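Local coordinates for sp1 protein (Swine acute diarrhea syndrome coronavirus, PDB 6LPA) that is a coronavirus nonstructural protein 1 that probably suppresses host gene expression and so affects host cell proliferation and helps the virus evade immunity, at residues A76-R81 / W88-N93; F61-E66 / L71-A76. All coordinates share one frame; numbering follows the deposited sequence.

Contact 1: A76-R81 / W88-N93; sequences ATFGAR and WLIPSN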
# COMPACT_ATOMS: atom_id res chain seq x y z
N ALA A 76 -0.38 4.00 0.09
CA ALA A 76 -0.16 2.99 1.12
C ALA A 76 -0.72 3.52 2.44
O ALA A 76 -0.89 4.73 2.61
CB ALA A 76 1.33 2.64 1.27
N THR A 77 -1.03 2.60 3.36
CA THR A 77 -1.45 3.04 4.68
C THR A 77 -0.29 3.70 5.40
O THR A 77 0.87 3.33 5.20
CB THR A 77 -1.97 1.88 5.54
OG1 THR A 77 -0.95 0.88 5.70
CG2 THR A 77 -3.25 1.25 4.92
N PHE A 78 -0.62 4.67 6.27
CA PHE A 78 0.40 5.37 7.05
C PHE A 78 1.19 4.40 7.92
O PHE A 78 2.39 4.60 8.15
CB PHE A 78 -0.30 6.46 7.89
CG PHE A 78 0.64 7.40 8.62
CD1 PHE A 78 1.84 7.83 8.06
CD2 PHE A 78 0.28 7.89 9.88
CE1 PHE A 78 2.70 8.71 8.77
CE2 PHE A 78 1.11 8.75 10.58
CZ PHE A 78 2.32 9.18 10.03
N GLY A 79 0.54 3.32 8.37
CA GLY A 79 1.17 2.32 9.22
C GLY A 79 2.00 1.27 8.49
O GLY A 79 2.76 0.56 9.14
N ALA A 80 1.88 1.16 7.17
CA ALA A 80 2.68 0.15 6.47
C ALA A 80 4.17 0.44 6.61
O ALA A 80 4.61 1.60 6.67
CB ALA A 80 2.30 0.10 4.99
N ARG A 81 4.96 -0.63 6.65
CA ARG A 81 6.41 -0.56 6.90
C ARG A 81 7.18 -1.44 5.93
O ARG A 81 7.71 -2.49 6.31
CB ARG A 81 6.73 -0.94 8.34
CG ARG A 81 6.20 0.02 9.39
CD ARG A 81 7.02 1.29 9.43
NE ARG A 81 6.54 2.23 10.44
CZ ARG A 81 5.48 3.01 10.28
NH1 ARG A 81 4.78 2.99 9.15
NH2 ARG A 81 5.11 3.83 11.26
N TRP A 88 6.60 10.06 3.85
CA TRP A 88 5.27 10.13 3.26
C TRP A 88 4.98 11.56 2.81
O TRP A 88 5.55 12.52 3.32
CB TRP A 88 4.17 9.72 4.25
CG TRP A 88 4.40 8.43 4.98
CD1 TRP A 88 3.90 7.20 4.65
CD2 TRP A 88 5.15 8.25 6.20
NE1 TRP A 88 4.30 6.26 5.59
CE2 TRP A 88 5.07 6.87 6.54
CE3 TRP A 88 5.89 9.11 7.02
CZ2 TRP A 88 5.71 6.34 7.67
CZ3 TRP A 88 6.54 8.58 8.15
CH2 TRP A 88 6.43 7.21 8.47
N LEU A 89 4.06 11.67 1.86
CA LEU A 89 3.40 12.93 1.53
C LEU A 89 1.98 12.81 2.06
O LEU A 89 1.25 11.88 1.68
CB LEU A 89 3.41 13.20 0.03
CG LEU A 89 4.69 13.77 -0.57
CD1 LEU A 89 4.72 13.50 -2.07
CD2 LEU A 89 4.75 15.28 -0.28
N ILE A 90 1.60 13.74 2.93
CA ILE A 90 0.34 13.68 3.67
C ILE A 90 -0.35 15.03 3.57
O ILE A 90 0.29 16.07 3.83
CB ILE A 90 0.57 13.31 5.15
CG1 ILE A 90 1.61 12.18 5.28
CG2 ILE A 90 -0.75 12.96 5.81
CD1 ILE A 90 2.06 11.89 6.72
N PRO A 91 -1.64 15.06 3.26
CA PRO A 91 -2.36 16.35 3.24
C PRO A 91 -2.21 17.05 4.57
O PRO A 91 -2.52 16.49 5.63
CB PRO A 91 -3.81 15.94 2.94
CG PRO A 91 -3.68 14.64 2.18
CD PRO A 91 -2.49 13.94 2.84
N SER A 92 -1.69 18.27 4.52
CA SER A 92 -1.41 19.05 5.72
C SER A 92 -1.13 20.49 5.32
O SER A 92 -0.56 20.75 4.26
CB SER A 92 -0.21 18.49 6.49
OG SER A 92 0.13 19.37 7.54
N ASN A 93 -1.53 21.41 6.19
CA ASN A 93 -1.21 22.83 6.06
C ASN A 93 -0.07 23.27 6.99
O ASN A 93 0.01 24.46 7.32
CB ASN A 93 -2.47 23.67 6.32
CG ASN A 93 -3.50 23.54 5.19
OD1 ASN A 93 -3.15 23.52 4.01
ND2 ASN A 93 -4.78 23.42 5.56
O HOH W 1 3.60 3.40 5.07
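F78 and W88 form a T-shaped (edge-to-face) aromatic pair, F78 offering its edge and W88 one face of its indole. The F78 ring and the six-membered ring of W88 have centroids 4.8 Å apart and planes inclined at 73°. F78 CE1 stands over the middle of the indole, 3.6 Å from W88 CD2, and its neighbour CD1 also lies against the fused CD2-CE2 bond. With CG anti to the backbone N of F78 (chi1 -173°), the ring swings from the turn toward the strand. The apolar packing continues to I90, whose CD1 lies 3.8 Å from F78 CE1.

Polar groups hold the turn that presents F78, a type I beta turn from T77 to A80. The carbonyl O atoms of T77 and A80 each accept a hydrogen from one water, which takes the N-H of W88 NE1 at 3.0 Å, in the plane of the indole. This water satisfies the buried indole N-H and bridges it to the turn. R81, bent at chi2, folds its guanidinium back: NH1 donates to F78 O at 3.1 Å, on a lone pair, and to A80 O at 2.8 Å, from above that carbonyl plane. The same NH1 lies 3.8 Å from W88 CZ2, at the indole edge.

This buried cluster joins the turn that follows strand 71-77 to strand 85-91, beside strand 61-66, whose V62 touches both W88 and I90. Q50 and V56 cover F78 from neighbouring loops, I90 packs on V45 of strand 42-46, and T77 and A80 meet A80 and T77 of the second subunit.

Contact 2: F61-E66 / L71-A76; sequences FVVALE and LTAYIA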
# COMPACT_ATOMS: atom_id res chain seq x y z
N PHE A 61 -4.87 5.91 4.35
CA PHE A 61 -4.04 5.91 3.17
C PHE A 61 -3.38 7.26 2.98
O PHE A 61 -4.04 8.31 3.02
CB PHE A 61 -4.87 5.54 1.94
CG PHE A 61 -5.15 4.09 1.84
CD1 PHE A 61 -4.15 3.21 1.43
CD2 PHE A 61 -6.38 3.58 2.20
CE1 PHE A 61 -4.41 1.85 1.36
CE2 PHE A 61 -6.64 2.22 2.13
CZ PHE A 61 -5.65 1.36 1.70
N VAL A 62 -2.06 7.24 2.78
CA VAL A 62 -1.30 8.42 2.40
C VAL A 62 -0.45 8.02 1.20
O VAL A 62 -0.60 6.92 0.66
CB VAL A 62 -0.45 8.93 3.59
CG1 VAL A 62 -1.35 9.28 4.77
CG2 VAL A 62 0.52 7.87 4.03
N VAL A 63 0.43 8.92 0.73
CA VAL A 63 1.44 8.57 -0.27
C VAL A 63 2.71 8.21 0.47
O VAL A 63 3.16 8.96 1.35
CB VAL A 63 1.68 9.72 -1.27
CG1 VAL A 63 2.95 9.48 -2.08
CG2 VAL A 63 0.48 9.87 -2.22
N ALA A 64 3.26 7.05 0.16
CA ALA A 64 4.53 6.61 0.71
C ALA A 64 5.62 6.79 -0.34
O ALA A 64 5.34 6.82 -1.54
CB ALA A 64 4.47 5.14 1.16
N LEU A 65 6.85 6.95 0.12
CA LEU A 65 8.01 7.11 -0.76
C LEU A 65 9.13 6.21 -0.26
O LEU A 65 9.58 6.36 0.88
CB LEU A 65 8.49 8.57 -0.81
CG LEU A 65 7.53 9.62 -1.38
CD1 LEU A 65 6.72 10.33 -0.28
CD2 LEU A 65 8.28 10.66 -2.22
N GLU A 66 9.55 5.26 -1.09
CA GLU A 66 10.63 4.34 -0.74
C GLU A 66 11.71 4.39 -1.81
O GLU A 66 11.43 4.70 -2.97
CB GLU A 66 10.12 2.91 -0.59
CG GLU A 66 9.75 2.22 -1.88
CD GLU A 66 9.19 0.82 -1.64
OE1 GLU A 66 9.63 -0.13 -2.32
OE2 GLU A 66 8.32 0.68 -0.75
N LEU A 71 13.48 8.08 -5.35
CA LEU A 71 12.31 7.60 -4.62
C LEU A 71 11.22 7.17 -5.59
O LEU A 71 11.03 7.76 -6.65
CB LEU A 71 11.75 8.69 -3.71
CG LEU A 71 12.72 9.22 -2.66
CD1 LEU A 71 12.05 10.32 -1.84
CD2 LEU A 71 13.21 8.07 -1.78
N THR A 72 10.47 6.15 -5.20
CA THR A 72 9.22 5.85 -5.88
C THR A 72 8.05 6.05 -4.91
O THR A 72 8.10 5.63 -3.75
CB THR A 72 9.23 4.45 -6.49
OG1 THR A 72 9.50 3.49 -5.47
CG2 THR A 72 10.33 4.36 -7.52
N ALA A 73 7.01 6.71 -5.41
CA ALA A 73 5.86 7.11 -4.62
C ALA A 73 4.66 6.25 -4.98
O ALA A 73 4.44 5.95 -6.15
CB ALA A 73 5.54 8.59 -4.85
N TYR A 74 3.89 5.86 -3.96
CA TYR A 74 2.70 5.05 -4.20
C TYR A 74 1.77 5.25 -3.02
O TYR A 74 2.17 5.77 -1.98
CB TYR A 74 3.07 3.57 -4.37
CG TYR A 74 3.85 3.00 -3.21
CD1 TYR A 74 5.22 3.21 -3.11
CD2 TYR A 74 3.23 2.25 -2.22
CE1 TYR A 74 5.95 2.70 -2.06
CE2 TYR A 74 3.96 1.73 -1.15
CZ TYR A 74 5.31 1.95 -1.08
OH TYR A 74 6.06 1.45 -0.03
N ILE A 75 0.54 4.82 -3.18
CA ILE A 75 -0.47 4.95 -2.14
C ILE A 75 -0.37 3.74 -1.22
O ILE A 75 -0.24 2.60 -1.68
CB ILE A 75 -1.87 5.10 -2.75
CG1 ILE A 75 -1.91 6.36 -3.59
CG2 ILE A 75 -2.94 5.16 -1.67
CD1 ILE A 75 -3.28 6.65 -4.21
N ALA A 76 -0.38 4.00 0.09
CA ALA A 76 -0.16 2.99 1.12
C ALA A 76 -0.72 3.52 2.44
O ALA A 76 -0.89 4.73 2.61
CB ALA A 76 1.33 2.64 1.27
O HOH W 2 10.19 0.73 -4.87
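Strands 61-66 and 71-77 form an antiparallel beta hairpin, their segment axes 4.4 Å apart at closest approach. V62-A76, A64-Y74 and E66-T72 are hydrogen-bonded pairs, each joined by two backbone N-H to O bonds; V63-I75 and L65-A73 are the non-hydrogen-bonded pairs between them.

On the face bearing A64, E66 and Y74, E66 OE2 accepts a very short hydrogen bond of 2.5 Å from Y74 OH. The carboxylate and phenol planes are 84° apart. Both side chains have CG between the backbone N and carbonyl carbon (chi1 72° for E66, 56° for Y74), which lets them converge above the sheet. A64 CB sits over one face of the Y74 ring in a CH-pi contact, 4.2 Å from the centroid. A water donates to E66 OE1 and also hydrogen-bonds T72 OG1. The other face is apolar: V63 CG1 meets A73 CB at 3.9 Å and L65 CD2 meets L71 CD1 at 3.8 Å.

In the mixed sheet the hairpin lies between strands 85-91 and 96-104. Helix 24-28 packs on F61 and I75, while E66 OE1 accepts a hydrogen bond from M24 N of the second subunit.

How the contacts relate
Of the segments involved, 61-66 is the first along the chain, and contact 2 pairs it with 71-76, closing a short hairpin connection. The chain passes through A76, shared by both contacts, into the turn T77-A80; contact 1 then closes a second short loop as 88-93 returns on strand 85-91. The two closures therefore follow in series, neither enclosing nor crossing the other. Strand 61-66 lies between strands 71-77 and 85-91, and L89 N probably hydrogen-bonds V63 O at 2.9 Å. Contact 2 joins adjacent strands edge to edge, whereas contact 1 reaches past strand 61-66, tying the turn after the hairpin to strand 85-91, two places away from strand 71-77 in the sheet. Both reach the second subunit.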